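Local coordinates for protein putative oxidoreductase (Bacteroides fragilis NCTC 9343, PDB 3EOF) that binds flavin mononucleotide and, as a member of the nitroreductase family, probably acts as an FMN-dependent oxidoreductase, at residues S45-R50 against D143-P148; Q65-E70 against T156-Y161; T116-A121 against L126-L131. All coordinates share one frame; numbering follows the deposited sequence.

Interaction 1 (S45-R50 against D143-P148); sequences SVVVTR and DALHLP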
loop_
_atom_site.group_PDB
_atom_site.type_symbol
_atom_site.label_atom_id
_atom_site.label_comp_id
_atom_site.label_asym_id
_atom_site.label_seq_id
_atom_site.Cartn_x
_atom_site.Cartn_y
_atom_site.Cartn_z
ATOM N N SER A 45 -12.794 -2.671 -0.891
ATOM C CA SER A 45 -13.634 -3.653 -1.519
ATOM C C SER A 45 -12.761 -4.204 -2.617
ATOM O O SER A 45 -11.850 -3.543 -3.076
ATOM C CB SER A 45 -14.893 -3.037 -2.116
ATOM O OG SER A 45 -15.809 -2.756 -1.082
ATOM N N VAL A 46 -13.056 -5.427 -3.009
ATOM C CA VAL A 46 -12.362 -6.126 -4.066
ATOM C C VAL A 46 -13.400 -6.555 -5.091
ATOM O O VAL A 46 -14.322 -7.365 -4.791
ATOM C CB VAL A 46 -11.635 -7.402 -3.531
ATOM C CG1 VAL A 46 -10.793 -8.067 -4.688
ATOM C CG2 VAL A 46 -10.763 -7.084 -2.286
ATOM N N VAL A 47 -13.284 -6.022 -6.307
ATOM C CA VAL A 47 -14.107 -6.484 -7.383
ATOM C C VAL A 47 -13.358 -7.632 -8.065
ATOM O O VAL A 47 -12.207 -7.481 -8.510
ATOM C CB VAL A 47 -14.454 -5.386 -8.400
ATOM C CG1 VAL A 47 -15.346 -5.963 -9.434
ATOM C CG2 VAL A 47 -15.132 -4.230 -7.703
ATOM N N VAL A 48 -14.024 -8.784 -8.118
ATOM C CA VAL A 48 -13.522 -10.013 -8.748
ATOM C C VAL A 48 -14.154 -10.122 -10.142
ATOM O O VAL A 48 -15.363 -10.213 -10.264
ATOM C CB VAL A 48 -13.876 -11.269 -7.920
ATOM C CG1 VAL A 48 -13.408 -12.564 -8.640
ATOM C CG2 VAL A 48 -13.277 -11.152 -6.473
ATOM N N THR A 49 -13.294 -10.039 -11.167
ATOM C CA THR A 49 -13.615 -10.176 -12.572
ATOM C C THR A 49 -13.122 -11.504 -13.173
ATOM O O THR A 49 -11.944 -11.747 -13.295
ATOM C CB THR A 49 -13.002 -9.024 -13.319
ATOM O OG1 THR A 49 -13.555 -7.817 -12.768
ATOM C CG2 THR A 49 -13.215 -9.127 -14.831
ATOM N N ARG A 50 -14.062 -12.356 -13.537
ATOM C CA ARG A 50 -13.777 -13.663 -14.120
ATOM C C ARG A 50 -14.372 -13.794 -15.528
ATOM O O ARG A 50 -13.815 -14.480 -16.362
ATOM C CB ARG A 50 -14.368 -14.758 -13.234
ATOM C CG ARG A 50 -13.718 -14.939 -11.891
ATOM C CD ARG A 50 -14.483 -16.016 -11.206
ATOM N NE ARG A 50 -13.923 -16.505 -9.959
ATOM C CZ ARG A 50 -12.986 -17.437 -9.862
ATOM N NH1 ARG A 50 -12.414 -17.939 -10.950
ATOM N NH2 ARG A 50 -12.578 -17.821 -8.662
ATOM N N ASP A 143 -16.459 3.387 -14.209
ATOM C CA ASP A 143 -17.581 3.161 -15.038
ATOM C C ASP A 143 -17.767 1.650 -15.256
ATOM O O ASP A 143 -18.889 1.125 -15.173
ATOM C CB ASP A 143 -17.375 3.850 -16.407
ATOM C CG ASP A 143 -17.278 5.358 -16.306
ATOM O OD1 ASP A 143 -17.716 5.928 -15.293
ATOM O OD2 ASP A 143 -16.788 5.990 -17.280
ATOM N N ALA A 144 -16.676 0.931 -15.496
ATOM C CA ALA A 144 -16.775 -0.501 -15.821
ATOM C C ALA A 144 -17.325 -1.335 -14.684
ATOM O O ALA A 144 -18.201 -2.191 -14.917
ATOM C CB ALA A 144 -15.421 -1.053 -16.308
ATOM N N LEU A 145 -16.854 -1.046 -13.471
ATOM C CA LEU A 145 -17.206 -1.834 -12.289
ATOM C C LEU A 145 -18.312 -1.196 -11.471
ATOM O O LEU A 145 -18.687 -1.708 -10.420
ATOM C CB LEU A 145 -15.972 -2.072 -11.425
ATOM C CG LEU A 145 -14.754 -2.630 -12.179
ATOM C CD1 LEU A 145 -13.602 -2.847 -11.252
ATOM C CD2 LEU A 145 -15.125 -3.915 -12.945
ATOM N N HIS A 146 -18.837 -0.080 -11.964
ATOM C CA HIS A 146 -19.909 0.608 -11.272
ATOM C C HIS A 146 -19.565 0.999 -9.829
ATOM O O HIS A 146 -20.371 0.828 -8.918
ATOM C CB HIS A 146 -21.186 -0.255 -11.309
ATOM C CG HIS A 146 -21.603 -0.619 -12.696
ATOM N ND1 HIS A 146 -21.583 -1.913 -13.166
ATOM C CD2 HIS A 146 -21.985 0.156 -13.738
ATOM C CE1 HIS A 146 -21.974 -1.925 -14.430
ATOM N NE2 HIS A 146 -22.225 -0.681 -14.800
ATOM N N LEU A 147 -18.385 1.580 -9.657
ATOM C CA LEU A 147 -17.891 2.002 -8.354
ATOM C C LEU A 147 -18.549 3.346 -8.050
ATOM O O LEU A 147 -18.432 4.315 -8.830
ATOM C CB LEU A 147 -16.369 2.122 -8.364
ATOM C CG LEU A 147 -15.623 0.884 -8.867
ATOM C CD1 LEU A 147 -14.155 1.249 -8.810
ATOM C CD2 LEU A 147 -15.968 -0.338 -8.032
ATOM N N PRO A 148 -19.336 3.378 -6.993
ATOM C CA PRO A 148 -20.039 4.561 -6.620
ATOM C C PRO A 148 -19.194 5.544 -5.770
ATOM O O PRO A 148 -17.992 5.350 -5.585
ATOM C CB PRO A 148 -21.226 3.987 -5.818
ATOM C CG PRO A 148 -20.747 2.813 -5.215
ATOM C CD PRO A 148 -19.642 2.262 -6.072
#
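V47 meets L145 and L147, and these three aliphatic side chains carry most of the contact. No hydrogen bond crosses it. V47 points from strand 44-49 toward the 143-148 segment. Its CG1 is anti to the backbone N (chi1 -178°). This turns CG1 to L145, while CG2 lies between L147 and L145. V47 CB is 3.9 Å from L145 CD1. V47 CG2 reaches the other leucine, 4.0 Å from L147 CD2.

L145 also points toward the strand; its CD1 is the extended branch and rests on V47 CB, CG1 and CG2. CD2 leans toward T49, with T49 OG1 4.2 Å from L145 CD2, a loose approach.

L147 starts differently. Its CB does not point at the strand, but the CD2 branch, not the extended CD1, touches V47 CG2. Between the two leucines H146 has left the helical conformation, with a positive phi of 57°. The chain turns there, and both leucines reach V47, L145 by pointing at it and L147 by one methyl, while the H146 ring is exposed.

Every residue that touches is buried. On the other side of the strand, V46 and V48 pack on helix 22-32. The backbone of V47 is bonded to T76 of the neighbouring strand 73-80. V46, V47 and V48 also pair in a parallel ladder with a strand of the second subunit, and E181 of that subunit packs on L145. The end of helix 138-145 and the turn after it therefore cover one face of a strand that is outermost within this chain. Helices on both faces of a central sheet, extended by a strand from the partner subunit, are typical of the dimeric nitroreductase fold.

Interaction 2 (Q65-E70 against T156-Y161); sequences QPMVKE and TVTVGY. With FMN (flavin mononucleotide), chain C.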
loop_
_atom_site.group_PDB
_atom_site.type_symbol
_atom_site.label_atom_id
_atom_site.label_comp_id
_atom_site.label_asym_id
_atom_site.label_seq_id
_atom_site.Cartn_x
_atom_site.Cartn_y
_atom_site.Cartn_z
ATOM N N GLN A 65 -3.191 -4.439 -21.955
ATOM C CA GLN A 65 -2.099 -5.295 -21.538
ATOM C C GLN A 65 -2.736 -6.637 -21.529
ATOM O O GLN A 65 -3.845 -6.776 -21.019
ATOM C CB GLN A 65 -1.590 -4.934 -20.169
ATOM C CG GLN A 65 -1.002 -3.558 -20.096
ATOM C CD GLN A 65 -0.453 -3.267 -18.740
ATOM O OE1 GLN A 65 0.624 -3.746 -18.415
ATOM N NE2 GLN A 65 -1.184 -2.487 -17.934
ATOM N N PRO A 66 -2.061 -7.632 -22.114
ATOM C CA PRO A 66 -2.671 -8.943 -22.333
ATOM C C PRO A 66 -3.151 -9.705 -21.133
ATOM O O PRO A 66 -4.085 -10.464 -21.262
ATOM C CB PRO A 66 -1.596 -9.714 -23.118
ATOM C CG PRO A 66 -0.314 -8.956 -22.887
ATOM C CD PRO A 66 -0.686 -7.552 -22.641
HETATM N N MSE A 67 -2.573 -9.434 -19.973
HETATM C CA MSE A 67 -2.866 -10.159 -18.743
HETATM C C MSE A 67 -4.298 -10.005 -18.281
HETATM O O MSE A 67 -4.805 -10.860 -17.565
HETATM C CB MSE A 67 -1.949 -9.698 -17.589
HETATM C CG MSE A 67 -0.451 -9.885 -17.777
HETATM SE SE MSE A 67 0.449 -8.508 -18.804
HETATM C CE MSE A 67 0.397 -7.066 -17.535
ATOM N N VAL A 68 -4.932 -8.887 -18.634
ATOM C CA VAL A 68 -6.331 -8.690 -18.263
ATOM C C VAL A 68 -7.258 -9.759 -18.875
ATOM O O VAL A 68 -8.199 -10.206 -18.229
ATOM C CB VAL A 68 -6.880 -7.294 -18.664
ATOM C CG1 VAL A 68 -8.347 -7.198 -18.256
ATOM C CG2 VAL A 68 -6.067 -6.165 -18.006
ATOM N N LYS A 69 -7.041 -10.111 -20.142
ATOM C CA LYS A 69 -7.886 -11.113 -20.790
ATOM C C LYS A 69 -7.355 -12.513 -20.549
ATOM O O LYS A 69 -8.126 -13.453 -20.433
ATOM C CB LYS A 69 -8.001 -10.852 -22.289
ATOM C CG LYS A 69 -8.795 -9.606 -22.696
ATOM C CD LYS A 69 -8.772 -9.475 -24.240
ATOM C CE LYS A 69 -9.224 -8.105 -24.754
ATOM N NZ LYS A 69 -9.061 -7.930 -26.266
ATOM N N GLU A 70 -6.042 -12.647 -20.432
ATOM C CA GLU A 70 -5.429 -13.932 -20.293
ATOM C C GLU A 70 -5.511 -14.537 -18.905
ATOM O O GLU A 70 -5.547 -15.752 -18.783
ATOM C CB GLU A 70 -4.002 -13.854 -20.798
ATOM C CG GLU A 70 -3.998 -13.582 -22.287
ATOM C CD GLU A 70 -2.619 -13.458 -22.894
ATOM O OE1 GLU A 70 -1.605 -13.850 -22.222
ATOM O OE2 GLU A 70 -2.584 -12.966 -24.065
ATOM N N THR A 156 -4.931 -3.079 -9.512
ATOM C CA THR A 156 -5.522 -4.246 -10.122
ATOM C C THR A 156 -4.461 -5.289 -10.234
ATOM O O THR A 156 -3.330 -4.969 -10.561
ATOM C CB THR A 156 -6.053 -3.926 -11.528
ATOM O OG1 THR A 156 -6.946 -2.812 -11.405
ATOM C CG2 THR A 156 -6.806 -5.164 -12.109
ATOM N N VAL A 157 -4.832 -6.527 -9.920
ATOM C CA VAL A 157 -3.935 -7.647 -9.985
ATOM C C VAL A 157 -4.542 -8.737 -10.831
ATOM O O VAL A 157 -5.661 -9.190 -10.580
ATOM C CB VAL A 157 -3.674 -8.174 -8.588
ATOM C CG1 VAL A 157 -2.869 -9.475 -8.569
ATOM C CG2 VAL A 157 -2.985 -7.098 -7.769
ATOM N N THR A 158 -3.784 -9.156 -11.838
ATOM C CA THR A 158 -4.119 -10.309 -12.687
ATOM C C THR A 158 -3.458 -11.517 -11.986
ATOM O O THR A 158 -2.317 -11.437 -11.549
ATOM C CB THR A 158 -3.657 -10.061 -14.111
ATOM O OG1 THR A 158 -2.233 -9.869 -14.135
ATOM C CG2 THR A 158 -4.393 -8.771 -14.670
ATOM N N VAL A 159 -4.229 -12.582 -11.820
ATOM C CA VAL A 159 -3.835 -13.766 -11.074
ATOM C C VAL A 159 -4.136 -15.015 -11.906
ATOM O O VAL A 159 -5.202 -15.110 -12.558
ATOM C CB VAL A 159 -4.731 -14.030 -9.793
ATOM C CG1 VAL A 159 -3.941 -14.805 -8.763
ATOM C CG2 VAL A 159 -5.307 -12.791 -9.222
ATOM N N GLY A 160 -3.217 -15.982 -11.852
ATOM C CA GLY A 160 -3.391 -17.234 -12.556
ATOM C C GLY A 160 -2.297 -18.177 -12.199
ATOM O O GLY A 160 -1.385 -17.818 -11.477
ATOM N N TYR A 161 -2.407 -19.412 -12.663
ATOM C CA TYR A 161 -1.331 -20.363 -12.486
ATOM C C TYR A 161 -0.309 -19.987 -13.542
ATOM O O TYR A 161 -0.686 -19.682 -14.650
ATOM C CB TYR A 161 -1.821 -21.777 -12.676
ATOM C CG TYR A 161 -2.670 -22.210 -11.544
ATOM C CD1 TYR A 161 -4.039 -21.981 -11.546
ATOM C CD2 TYR A 161 -2.106 -22.840 -10.456
ATOM C CE1 TYR A 161 -4.814 -22.396 -10.515
ATOM C CE2 TYR A 161 -2.872 -23.270 -9.432
ATOM C CZ TYR A 161 -4.229 -23.043 -9.458
ATOM O OH TYR A 161 -4.979 -23.480 -8.402
HETATM N N1 FMN C . 3.803 -4.822 -14.716
HETATM C C2 FMN C . 3.269 -4.698 -16.004
HETATM O O2 FMN C . 3.586 -5.490 -16.905
HETATM N N3 FMN C . 2.391 -3.659 -16.318
HETATM C C4 FMN C . 1.996 -2.693 -15.371
HETATM O O4 FMN C . 0.903 -2.037 -15.562
HETATM C C4A FMN C . 2.569 -2.828 -14.068
HETATM N N5 FMN C . 2.236 -1.912 -13.080
HETATM C C5A FMN C . 2.723 -2.025 -11.786
HETATM C C6 FMN C . 2.313 -1.062 -10.854
HETATM C C7 FMN C . 2.768 -1.101 -9.548
HETATM C C7M FMN C . 2.306 -0.023 -8.611
HETATM C C8 FMN C . 3.655 -2.104 -9.163
HETATM C C8M FMN C . 3.943 -2.269 -7.708
HETATM C C9 FMN C . 4.075 -3.078 -10.097
HETATM C C9A FMN C . 3.618 -3.062 -11.439
HETATM N N10 FMN C . 3.994 -3.996 -12.438
HETATM C C10 FMN C . 3.470 -3.881 -13.738
HETATM C "C1'" FMN C . 5.020 -5.097 -12.181
HETATM C "C2'" FMN C . 6.410 -4.477 -12.145
HETATM O "O2'" FMN C . 6.763 -4.086 -13.479
HETATM C "C3'" FMN C . 7.416 -5.395 -11.480
HETATM O "O3'" FMN C . 7.146 -5.596 -10.080
HETATM C "C4'" FMN C . 8.857 -4.887 -11.624
HETATM O "O4'" FMN C . 9.289 -4.976 -12.968
HETATM C "C5'" FMN C . 9.787 -5.777 -10.848
HETATM O "O5'" FMN C . 9.500 -7.092 -11.328
HETATM P P FMN C . 9.226 -8.334 -10.308
HETATM O O1P FMN C . 7.933 -8.101 -9.498
HETATM O O2P FMN C . 10.393 -8.417 -9.357
HETATM O O3P FMN C . 9.246 -9.575 -11.212
#
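M67, present as selenomethionine, crosses T158 at the edge of the flavin pocket of this nitroreductase fold. The short helix 67-70 here packs on strand 151-160 of the central sheet. T158 points toward the helix. T158 OG1 takes the crowded position between backbone N and carbonyl carbon (chi1 60°) and lies 3.5 Å from M67 CB. The T158 methyl lies alongside the M67 backbone instead, with T158 CG2 3.6 Å from M67 O. No hydrogen bond joins the two segments. The T158 hydroxyl is bonded to Y15 OH.

M67 starts toward T158 and then turns off. Bends at chi2 (82°) and chi3 (72°) carry SE and CE away from the strand to the pyrimidine end of FMN. M67 CE lies 3.6 Å from FMN O2. V68 points away from the strand and packs on L58 and L131.

Q65, just ahead of the helix, sends its chain to the same end of the flavin. Its amide makes two bonds there. NE2 also bonds H62 O, which helps fix how the amide is turned. Q65 NE2 donates to FMN O4 at 3.2 Å, and FMN N3 donates to Q65 OE1 at 2.7 Å.

Interaction 3 (T116-A121 against L126-L131); sequences TFCTLA and LGICYL. With FMN (flavin mononucleotide), chain C.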
loop_
_atom_site.group_PDB
_atom_site.type_symbol
_atom_site.label_atom_id
_atom_site.label_comp_id
_atom_site.label_asym_id
_atom_site.label_seq_id
_atom_site.Cartn_x
_atom_site.Cartn_y
_atom_site.Cartn_z
ATOM N N THR A 116 -0.938 -8.488 0.682
ATOM C CA THR A 116 -1.053 -9.699 1.519
ATOM C C THR A 116 -1.591 -10.781 0.598
ATOM O O THR A 116 -1.064 -11.878 0.545
ATOM C CB THR A 116 -1.920 -9.504 2.783
ATOM O OG1 THR A 116 -1.403 -8.414 3.557
ATOM C CG2 THR A 116 -1.895 -10.749 3.638
ATOM N N PHE A 117 -2.606 -10.446 -0.181
ATOM C CA PHE A 117 -3.157 -11.385 -1.153
ATOM C C PHE A 117 -2.102 -11.890 -2.120
ATOM O O PHE A 117 -1.965 -13.096 -2.271
ATOM C CB PHE A 117 -4.304 -10.763 -1.962
ATOM C CG PHE A 117 -4.720 -11.609 -3.112
ATOM C CD1 PHE A 117 -5.547 -12.701 -2.920
ATOM C CD2 PHE A 117 -4.228 -11.349 -4.396
ATOM C CE1 PHE A 117 -5.873 -13.533 -3.998
ATOM C CE2 PHE A 117 -4.536 -12.171 -5.458
ATOM C CZ PHE A 117 -5.361 -13.252 -5.273
ATOM N N CYS A 118 -1.389 -10.972 -2.792
ATOM C CA CYS A 118 -0.338 -11.357 -3.759
ATOM C C CYS A 118 0.688 -12.326 -3.168
ATOM O O CYS A 118 1.082 -13.270 -3.809
ATOM C CB CYS A 118 0.347 -10.155 -4.341
ATOM S SG CYS A 118 -0.732 -9.291 -5.474
ATOM N N THR A 119 1.110 -12.071 -1.946
ATOM C CA THR A 119 2.027 -12.943 -1.219
ATOM C C THR A 119 1.452 -14.327 -0.917
ATOM O O THR A 119 2.147 -15.365 -1.000
ATOM C CB THR A 119 2.404 -12.257 0.094
ATOM O OG1 THR A 119 2.974 -10.976 -0.209
ATOM C CG2 THR A 119 3.378 -13.068 0.873
ATOM N N LEU A 120 0.192 -14.349 -0.527
ATOM C CA LEU A 120 -0.513 -15.596 -0.242
ATOM C C LEU A 120 -0.754 -16.361 -1.542
ATOM O O LEU A 120 -0.593 -17.562 -1.585
ATOM C CB LEU A 120 -1.820 -15.331 0.498
ATOM C CG LEU A 120 -1.657 -14.891 1.960
ATOM C CD1 LEU A 120 -2.988 -14.411 2.486
ATOM C CD2 LEU A 120 -1.117 -15.976 2.871
ATOM N N ALA A 121 -1.125 -15.642 -2.594
ATOM C CA ALA A 121 -1.362 -16.213 -3.900
ATOM C C ALA A 121 -0.086 -16.870 -4.416
ATOM O O ALA A 121 -0.068 -18.029 -4.805
ATOM C CB ALA A 121 -1.883 -15.111 -4.864
ATOM N N LEU A 126 0.421 -19.534 -7.340
ATOM C CA LEU A 126 -0.093 -18.679 -8.427
ATOM C C LEU A 126 0.923 -17.585 -8.812
ATOM O O LEU A 126 1.921 -17.357 -8.137
ATOM C CB LEU A 126 -1.414 -18.060 -8.014
ATOM C CG LEU A 126 -2.596 -18.967 -7.674
ATOM C CD1 LEU A 126 -3.620 -18.263 -6.751
ATOM C CD2 LEU A 126 -3.275 -19.498 -8.911
ATOM N N GLY A 127 0.690 -16.945 -9.955
ATOM C CA GLY A 127 1.527 -15.851 -10.394
ATOM C C GLY A 127 0.604 -14.645 -10.477
ATOM O O GLY A 127 -0.551 -14.744 -10.846
ATOM N N ILE A 128 1.127 -13.500 -10.111
ATOM C CA ILE A 128 0.379 -12.273 -10.099
ATOM C C ILE A 128 1.173 -11.183 -10.852
ATOM O O ILE A 128 2.368 -11.288 -11.086
ATOM C CB ILE A 128 0.085 -11.807 -8.633
ATOM C CG1 ILE A 128 1.370 -11.381 -7.913
ATOM C CG2 ILE A 128 -0.647 -12.938 -7.788
ATOM C CD1 ILE A 128 1.859 -9.953 -8.166
ATOM N N CYS A 129 0.459 -10.128 -11.195
ATOM C CA CYS A 129 1.009 -8.955 -11.835
ATOM C C CYS A 129 0.109 -7.794 -11.456
ATOM O O CYS A 129 -1.114 -7.880 -11.570
ATOM C CB CYS A 129 1.030 -9.096 -13.348
ATOM S SG CYS A 129 1.807 -7.705 -14.156
ATOM N N TYR A 130 0.698 -6.717 -10.961
ATOM C CA TYR A 130 -0.065 -5.538 -10.648
ATOM C C TYR A 130 -0.183 -4.758 -11.931
ATOM O O TYR A 130 0.726 -4.803 -12.743
ATOM C CB TYR A 130 0.672 -4.680 -9.644
ATOM C CG TYR A 130 0.611 -5.144 -8.175
ATOM C CD1 TYR A 130 -0.380 -4.676 -7.338
ATOM C CD2 TYR A 130 1.564 -5.954 -7.635
ATOM C CE1 TYR A 130 -0.424 -5.018 -5.989
ATOM C CE2 TYR A 130 1.516 -6.322 -6.271
ATOM C CZ TYR A 130 0.489 -5.815 -5.461
ATOM O OH TYR A 130 0.342 -6.118 -4.113
ATOM N N LEU A 131 -1.298 -4.061 -12.111
ATOM C CA LEU A 131 -1.465 -3.164 -13.244
ATOM C C LEU A 131 -1.506 -1.726 -12.626
ATOM O O LEU A 131 -2.425 -1.350 -11.789
ATOM C CB LEU A 131 -2.700 -3.490 -14.087
ATOM C CG LEU A 131 -3.004 -4.959 -14.432
ATOM C CD1 LEU A 131 -4.435 -5.070 -14.967
ATOM C CD2 LEU A 131 -1.968 -5.589 -15.397
HETATM N N1 FMN C . 3.803 -4.822 -14.716
HETATM C C2 FMN C . 3.269 -4.698 -16.004
HETATM O O2 FMN C . 3.586 -5.490 -16.905
HETATM N N3 FMN C . 2.391 -3.659 -16.318
HETATM C C4 FMN C . 1.996 -2.693 -15.371
HETATM O O4 FMN C . 0.903 -2.037 -15.562
HETATM C C4A FMN C . 2.569 -2.828 -14.068
HETATM N N5 FMN C . 2.236 -1.912 -13.080
HETATM C C5A FMN C . 2.723 -2.025 -11.786
HETATM C C6 FMN C . 2.313 -1.062 -10.854
HETATM C C7 FMN C . 2.768 -1.101 -9.548
HETATM C C7M FMN C . 2.306 -0.023 -8.611
HETATM C C8 FMN C . 3.655 -2.104 -9.163
HETATM C C8M FMN C . 3.943 -2.269 -7.708
HETATM C C9 FMN C . 4.075 -3.078 -10.097
HETATM C C9A FMN C . 3.618 -3.062 -11.439
HETATM N N10 FMN C . 3.994 -3.996 -12.438
HETATM C C10 FMN C . 3.470 -3.881 -13.738
HETATM C "C1'" FMN C . 5.020 -5.097 -12.181
HETATM C "C2'" FMN C . 6.410 -4.477 -12.145
HETATM O "O2'" FMN C . 6.763 -4.086 -13.479
HETATM C "C3'" FMN C . 7.416 -5.395 -11.480
HETATM O "O3'" FMN C . 7.146 -5.596 -10.080
HETATM C "C4'" FMN C . 8.857 -4.887 -11.624
HETATM O "O4'" FMN C . 9.289 -4.976 -12.968
HETATM C "C5'" FMN C . 9.787 -5.777 -10.848
HETATM O "O5'" FMN C . 9.500 -7.092 -11.328
HETATM P P FMN C . 9.226 -8.334 -10.308
HETATM O O1P FMN C . 7.933 -8.101 -9.498
HETATM O O2P FMN C . 10.393 -8.417 -9.357
HETATM O O3P FMN C . 9.246 -9.575 -11.212
#
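Helix segment 116-121 and strand 127-131 run nearly antiparallel, at 154° with axes 8.2 Å apart at closest, and A121 and L126 join their backbones by one hydrogen bond. L126 N donates to A121 O over 3.0 Å. The bond closes the tight connection where the chain turns from helix into strand.

Two small residues of the helix meet the strand. A121 CB sits on I128, 3.8 Å from I128 CG2. L126 curls beside the same alanine, its CB close to the A121 carbonyl oxygen and its CD1 near A121 CB. C118 points toward the strand and sits between I128 and Y130.

I128 places CG1 between its backbone N and carbonyl carbon (chi1 68°). This turns CG1 and CD1 to C118 and leaves CG2 for A121. I128 CD1 lies 3.8 Å from C118 SG.

Y130 brings the outer end of its ring to the cysteine. C118 SG is 3.6 Å from Y130 OH and 4.2 Å from the centroid of the Y130 ring. It stands 35° off the ring normal, an oblique sulfur-aromatic contact. The hydroxyl itself is bonded to Q115 OE1, about a turn before C118 on the helix, which helps hold the ring.

C129 points away from the helix, and its SG lies near FMN N1. Y130 turns its backbone oxygen to the isoalloxazine, with Y130 O 3.0 Å from FMN C4A. S36 of the second subunit packs on both I128 and Y130, and V6 of that subunit packs on T116 and L120. One strand thus packs on the long helix 100-123 and also lines the flavin, typical of the FMN site of nitroreductases at the dimer interface.

All three contacts are buried, and all reach the same antiparallel sheet. Interactions 1 and 3 sit on the strands outermost within this chain, 44-49 (continued by a strand of the second subunit) and 127-131, and both touch that subunit. Interaction 2 uses the inner strand 151-160. Interactions 2 and 3 meet directly: T156 O to L131 N and G160 O to G127 N are probable backbone bonds between neighbouring strands, and M67 CE packs on L131 CD2. Both border FMN. Interaction 1 lies away from the flavin and is almost wholly aliphatic. Interaction 2 is smaller and sets a threonine hydroxyl against a selenomethionine chain. Interaction 3 buries most and adds a backbone hydrogen bond and a sulfur-aromatic contact.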